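Local coordinates for 5'-nucleotidase SurE (Aquifex aeolicus, PDB 2WQK), which probably removes the phosphate from nucleoside 5'-monophosphates by hydrolysis, with the help of one divalent metal cation per subunit, at residues K53-D58 with T63-T68; R29-A34 with V79-K84. All coordinates share one frame; numbering follows the deposited sequence.

Contact 1. Residues K53-D58 with T63-T68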
loop_
_atom_site.group_PDB
_atom_site.type_symbol
_atom_site.label_atom_id
_atom_site.label_comp_id
_atom_site.label_asym_id
_atom_site.label_seq_id
_atom_site.Cartn_x
_atom_site.Cartn_y
_atom_site.Cartn_z
ATOM N N LYS A 53 -7.131 -11.178 -11.457
ATOM C CA LYS A 53 -8.498 -11.659 -11.561
ATOM C C LYS A 53 -9.296 -10.643 -12.376
ATOM O O LYS A 53 -9.181 -9.443 -12.171
ATOM C CB LYS A 53 -9.124 -11.804 -10.193
ATOM C CG LYS A 53 -8.455 -12.829 -9.277
ATOM C CD LYS A 53 -9.349 -13.110 -8.056
ATOM C CE LYS A 53 -9.441 -11.956 -7.104
ATOM N NZ LYS A 53 -10.236 -12.355 -5.912
ATOM N N MET A 54 -10.137 -11.148 -13.268
ATOM C CA MET A 54 -11.047 -10.247 -14.006
ATOM C C MET A 54 -12.426 -10.850 -13.921
ATOM O O MET A 54 -12.585 -12.041 -14.227
ATOM C CB MET A 54 -10.571 -10.006 -15.455
ATOM C CG MET A 54 -11.477 -9.018 -16.278
ATOM S SD MET A 54 -10.746 -8.545 -17.853
ATOM C CE MET A 54 -10.238 -10.081 -18.584
ATOM N N ARG A 55 -13.375 -10.023 -13.478
ATOM C CA ARG A 55 -14.743 -10.444 -13.153
ATOM C C ARG A 55 -15.739 -9.704 -14.033
ATOM O O ARG A 55 -15.638 -8.482 -14.196
ATOM C CB ARG A 55 -15.057 -10.058 -11.706
ATOM C CG ARG A 55 -14.306 -10.865 -10.670
ATOM C CD ARG A 55 -14.933 -12.237 -10.511
ATOM N NE ARG A 55 -14.211 -13.067 -9.554
ATOM C CZ ARG A 55 -13.063 -13.682 -9.805
ATOM N NH1 ARG A 55 -12.462 -13.572 -10.987
ATOM N NH2 ARG A 55 -12.513 -14.404 -8.855
ATOM N N LYS A 56 -16.732 -10.433 -14.544
ATOM C CA LYS A 56 -17.794 -9.831 -15.336
ATOM C C LYS A 56 -18.861 -9.260 -14.396
ATOM O O LYS A 56 -19.440 -10.008 -13.555
ATOM C CB LYS A 56 -18.389 -10.887 -16.283
ATOM C CG LYS A 56 -19.456 -10.325 -17.163
ATOM C CD LYS A 56 -19.973 -11.402 -18.119
ATOM C CE LYS A 56 -21.081 -10.865 -19.031
ATOM N NZ LYS A 56 -21.687 -11.955 -19.830
ATOM N N ILE A 57 -19.118 -7.967 -14.507
ATOM C CA ILE A 57 -20.152 -7.304 -13.725
ATOM C C ILE A 57 -21.486 -7.374 -14.498
ATOM O O ILE A 57 -22.565 -7.626 -13.912
ATOM C CB ILE A 57 -19.801 -5.860 -13.423
ATOM C CG1 ILE A 57 -18.514 -5.778 -12.551
ATOM C CG2 ILE A 57 -20.976 -5.120 -12.744
ATOM C CD1 ILE A 57 -18.025 -4.427 -12.490
ATOM N N ASP A 58 -21.406 -7.182 -15.807
ATOM C CA ASP A 58 -22.593 -7.235 -16.675
ATOM C C ASP A 58 -22.097 -7.337 -18.091
ATOM O O ASP A 58 -20.889 -7.389 -18.321
ATOM C CB ASP A 58 -23.399 -5.958 -16.467
ATOM C CG ASP A 58 -24.854 -6.028 -17.031
ATOM O OD1 ASP A 58 -25.317 -7.056 -17.572
ATOM O OD2 ASP A 58 -25.495 -4.988 -16.929
ATOM N N THR A 63 -14.430 -5.886 -14.418
ATOM C CA THR A 63 -13.452 -5.264 -13.538
ATOM C C THR A 63 -12.238 -6.157 -13.393
ATOM O O THR A 63 -12.342 -7.389 -13.346
ATOM C CB THR A 63 -14.034 -4.938 -12.136
ATOM O OG1 THR A 63 -13.069 -4.201 -11.362
ATOM C CG2 THR A 63 -14.532 -6.185 -11.347
ATOM N N VAL A 64 -11.081 -5.492 -13.290
ATOM C CA VAL A 64 -9.827 -6.168 -13.031
ATOM C C VAL A 64 -9.453 -5.864 -11.558
ATOM O O VAL A 64 -9.287 -4.707 -11.151
ATOM C CB VAL A 64 -8.670 -5.727 -13.986
ATOM C CG1 VAL A 64 -7.402 -6.540 -13.667
ATOM C CG2 VAL A 64 -9.040 -5.904 -15.459
ATOM N N ILE A 65 -9.384 -6.920 -10.760
ATOM C CA ILE A 65 -9.162 -6.784 -9.333
ATOM C C ILE A 65 -7.717 -6.313 -9.068
ATOM O O ILE A 65 -6.765 -6.969 -9.442
ATOM C CB ILE A 65 -9.450 -8.116 -8.591
ATOM C CG1 ILE A 65 -10.888 -8.593 -8.918
ATOM C CG2 ILE A 65 -9.264 -7.909 -7.087
ATOM C CD1 ILE A 65 -11.942 -7.606 -8.572
ATOM N N ASP A 66 -7.609 -5.112 -8.507
ATOM C CA ASP A 66 -6.329 -4.436 -8.307
ATOM C C ASP A 66 -5.555 -4.239 -9.635
ATOM O O ASP A 66 -4.321 -4.149 -9.661
ATOM C CB ASP A 66 -5.487 -5.170 -7.252
ATOM C CG ASP A 66 -4.405 -4.295 -6.687
ATOM O OD1 ASP A 66 -4.586 -3.063 -6.675
ATOM O OD2 ASP A 66 -3.343 -4.838 -6.303
ATOM N N GLY A 67 -6.288 -4.094 -10.748
ATOM C CA GLY A 67 -5.694 -3.900 -12.076
ATOM C C GLY A 67 -5.481 -2.430 -12.361
ATOM O O GLY A 67 -6.390 -1.622 -12.201
ATOM N N THR A 68 -4.274 -2.056 -12.771
ATOM C CA THR A 68 -4.019 -0.651 -13.186
ATOM C C THR A 68 -4.762 -0.348 -14.508
ATOM O O THR A 68 -5.163 -1.292 -15.229
ATOM C CB THR A 68 -2.539 -0.411 -13.428
ATOM O OG1 THR A 68 -2.083 -1.296 -14.460
ATOM C CG2 THR A 68 -1.727 -0.626 -12.089
HETATM O O HOH W 1 -6.243 -9.660 -9.256
#
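Arg-55 and Thr-63 grip each other twice through their backbones: Arg-55 N reaches Thr-63 O at 2.8 Å, and Thr-63 N returns to Arg-55 O at 2.9 Å. A third bond, Ile-65 N to Lys-53 O, is 2.9 Å. The packed side is that of Met-54 and Val-64, a non-hydrogen-bonded pair. With CG anti to the backbone N (chi1 -178°), Met-54 lays its SD 4.0 Å from Val-64 CG2, and both side chains run on into helix 69-80 and Val-33. On the other face Thr-63 is the buried centre, and its margin is looser and more open: the CB of Arg-55 rests on Thr-63 CG2, and Ile-57 brings CD1 to within 4.0 Å of Thr-63 CB. Where the pairing ends, Lys-53 bends at chi3 and its CE passes Ile-65 CG2. A water lies between Lys-53 N, from which it accepts, and Ile-65 O. The charged ends turn to other subunits: Lys-53 NZ bonds Thr-49 O of the third subunit, and Arg-55 NH2, in the conformer given, forms a salt bridge with Asp-194 OD2 of the second. The whole is an antiparallel beta hairpin at the main sheet's edge, with a classic bulge where Ile-57 and Asp-58 face Phe-61.

Contact 2. Residues R29-A34 with V79-K84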
loop_
_atom_site.group_PDB
_atom_site.type_symbol
_atom_site.label_atom_id
_atom_site.label_comp_id
_atom_site.label_asym_id
_atom_site.label_seq_id
_atom_site.Cartn_x
_atom_site.Cartn_y
_atom_site.Cartn_z
ATOM N N ARG A 29 -20.736 0.734 -29.284
ATOM C CA ARG A 29 -20.728 -0.215 -28.179
ATOM C C ARG A 29 -19.602 0.131 -27.238
ATOM O O ARG A 29 -18.463 0.282 -27.661
ATOM C CB ARG A 29 -20.517 -1.629 -28.647
ATOM C CG ARG A 29 -20.543 -2.650 -27.517
ATOM C CD ARG A 29 -20.086 -4.020 -28.000
ATOM N NE ARG A 29 -20.875 -4.467 -29.151
ATOM C CZ ARG A 29 -22.105 -4.994 -29.063
ATOM N NH1 ARG A 29 -22.675 -5.196 -27.880
ATOM N NH2 ARG A 29 -22.741 -5.361 -30.172
ATOM N N VAL A 30 -19.972 0.270 -25.960
ATOM C CA VAL A 30 -18.995 0.633 -24.923
ATOM C C VAL A 30 -18.648 -0.637 -24.190
ATOM O O VAL A 30 -19.511 -1.253 -23.571
ATOM C CB VAL A 30 -19.552 1.669 -23.897
ATOM C CG1 VAL A 30 -18.431 2.087 -22.971
ATOM C CG2 VAL A 30 -20.214 2.876 -24.630
ATOM N N VAL A 31 -17.353 -0.977 -24.188
ATOM C CA VAL A 31 -16.873 -2.124 -23.439
ATOM C C VAL A 31 -16.020 -1.554 -22.319
ATOM O O VAL A 31 -14.994 -0.916 -22.581
ATOM C CB VAL A 31 -16.058 -3.101 -24.320
ATOM C CG1 VAL A 31 -15.485 -4.265 -23.483
ATOM C CG2 VAL A 31 -16.961 -3.637 -25.488
ATOM N N VAL A 32 -16.475 -1.770 -21.097
ATOM C CA VAL A 32 -15.769 -1.228 -19.914
ATOM C C VAL A 32 -14.903 -2.314 -19.313
ATOM O O VAL A 32 -15.365 -3.428 -19.045
ATOM C CB VAL A 32 -16.731 -0.764 -18.818
ATOM C CG1 VAL A 32 -16.047 -0.451 -17.454
ATOM C CG2 VAL A 32 -17.508 0.439 -19.310
ATOM N N VAL A 33 -13.650 -1.946 -19.039
ATOM C CA VAL A 33 -12.772 -2.800 -18.225
ATOM C C VAL A 33 -12.092 -1.798 -17.281
ATOM O O VAL A 33 -11.360 -0.911 -17.748
ATOM C CB VAL A 33 -11.719 -3.563 -19.078
ATOM C CG1 VAL A 33 -10.880 -4.487 -18.203
ATOM C CG2 VAL A 33 -12.432 -4.361 -20.190
ATOM N N ALA A 34 -12.372 -1.924 -15.992
ATOM C CA ALA A 34 -11.882 -0.889 -15.054
ATOM C C ALA A 34 -11.452 -1.517 -13.711
ATOM O O ALA A 34 -11.886 -2.623 -13.341
ATOM C CB ALA A 34 -12.967 0.160 -14.829
ATOM N N VAL A 79 -8.019 -9.988 -24.259
ATOM C CA VAL A 79 -8.964 -11.027 -23.768
ATOM C C VAL A 79 -10.385 -10.664 -24.192
ATOM O O VAL A 79 -11.029 -11.420 -24.950
ATOM C CB VAL A 79 -8.883 -11.240 -22.237
ATOM C CG1 VAL A 79 -9.851 -12.338 -21.787
ATOM C CG2 VAL A 79 -7.410 -11.534 -21.775
ATOM N N ILE A 80 -10.885 -9.507 -23.768
ATOM C CA ILE A 80 -12.318 -9.222 -23.947
ATOM C C ILE A 80 -12.627 -9.018 -25.434
ATOM O O ILE A 80 -13.600 -9.588 -25.956
ATOM C CB ILE A 80 -12.756 -8.017 -23.105
ATOM C CG1 ILE A 80 -12.479 -8.274 -21.601
ATOM C CG2 ILE A 80 -14.230 -7.720 -23.343
ATOM C CD1 ILE A 80 -13.094 -9.555 -21.088
ATOM N N LEU A 81 -11.813 -8.214 -26.108
ATOM C CA LEU A 81 -11.984 -7.941 -27.538
ATOM C C LEU A 81 -11.283 -8.914 -28.475
ATOM O O LEU A 81 -11.301 -8.721 -29.699
ATOM C CB LEU A 81 -11.572 -6.491 -27.841
ATOM C CG LEU A 81 -12.340 -5.407 -27.086
ATOM C CD1 LEU A 81 -11.739 -4.047 -27.407
ATOM C CD2 LEU A 81 -13.861 -5.495 -27.390
ATOM N N GLU A 82 -10.621 -9.919 -27.903
ATOM C CA GLU A 82 -9.996 -10.966 -28.717
ATOM C C GLU A 82 -9.043 -10.407 -29.777
ATOM O O GLU A 82 -9.001 -10.875 -30.923
ATOM C CB GLU A 82 -11.098 -11.844 -29.368
ATOM C CG GLU A 82 -12.019 -12.488 -28.352
ATOM C CD GLU A 82 -13.091 -13.403 -28.968
ATOM O OE1 GLU A 82 -12.955 -13.787 -30.132
ATOM O OE2 GLU A 82 -14.058 -13.744 -28.270
ATOM N N GLU A 83 -8.276 -9.373 -29.402
ATOM C CA GLU A 83 -7.261 -8.772 -30.270
ATOM C C GLU A 83 -7.825 -8.065 -31.514
ATOM O O GLU A 83 -7.105 -7.764 -32.481
ATOM C CB GLU A 83 -6.180 -9.800 -30.643
ATOM C CG GLU A 83 -5.220 -10.100 -29.528
ATOM C CD GLU A 83 -4.122 -11.036 -30.000
ATOM O OE1 GLU A 83 -4.237 -12.262 -29.784
ATOM O OE2 GLU A 83 -3.186 -10.535 -30.638
ATOM N N LYS A 84 -9.113 -7.742 -31.468
ATOM C CA LYS A 84 -9.736 -6.917 -32.479
ATOM C C LYS A 84 -9.707 -5.489 -31.947
ATOM O O LYS A 84 -10.347 -5.189 -30.941
ATOM C CB LYS A 84 -11.172 -7.377 -32.775
ATOM C CG LYS A 84 -11.822 -6.553 -33.908
ATOM C CD LYS A 84 -13.158 -7.134 -34.339
ATOM C CE LYS A 84 -13.647 -6.513 -35.633
ATOM N NZ LYS A 84 -13.993 -5.090 -35.432
#
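Val-31 and Ile-80 mark the closest approach of the two backbones, their CA atoms 8.4 Å apart, so strand 29-35 and the last turn of helix 69-80 meet through side chains, with no hydrogen bond between the segments. Val-31 and Ile-80 carry most of the contact, each meeting two partners. Val-31 CG1, anti to the backbone N (chi1 176°), touches Ile-80 CG2 at 3.7 Å, while its CG2 lies 4.1 Å from Leu-81 CD2. Two residues along the strand, on the same face, Val-33 puts CG2 4.2 Å from Ile-80 CG1, the two side chains lying antiparallel, side by side. Ile-80 therefore divides its branches, CG2 going to Val-31 and CG1 to Val-33. Leu-81 starts off alongside the strand; its CD1 extends away from CA (chi2 175°), and CD2 turns to Val-31. The contact is wholly apolar. Beyond it the chain leaves the helix at Glu-82, whose phi is positive, and a type I' turn from Leu-81 to Lys-84, closed by Lys-84 N to Leu-81 O at 3.0 Å, swings the backbone around. The strand lies in the sheet between strands 3-7 and 61-64. Val-30 and Val-32 pack against helix 15-24, while Val-31 and Val-33 receive the end of helix 69-80, so helices sandwich the strand as in other three-layer alpha/beta folds.

Contact 1 is nested within the loop that contact 2 closes: strand 29-35 comes first, then the hairpin of 52-58 and 61-64, then helix 69-80. Their centres are 12 Å apart, and strands 61-64 and 29-35 are neighbours in the one main sheet. The two contacts join directly, since Ala-34 O takes probable hydrogen bonds from both Thr-63 OG1 and Val-64 N, and Met-54 CE packs on Ile-80 CD1. Helix 69-80 thus lies over three successive strands, building with the hairpin this chain's sheet edge, where 52-58 also meets other subunits. The side chains of Val-64 and Thr-63 lie about 11 Å from those of Asp-9 and Asp-10 respectively, predicted metal ligands, of which Asp-10 binds sodium here.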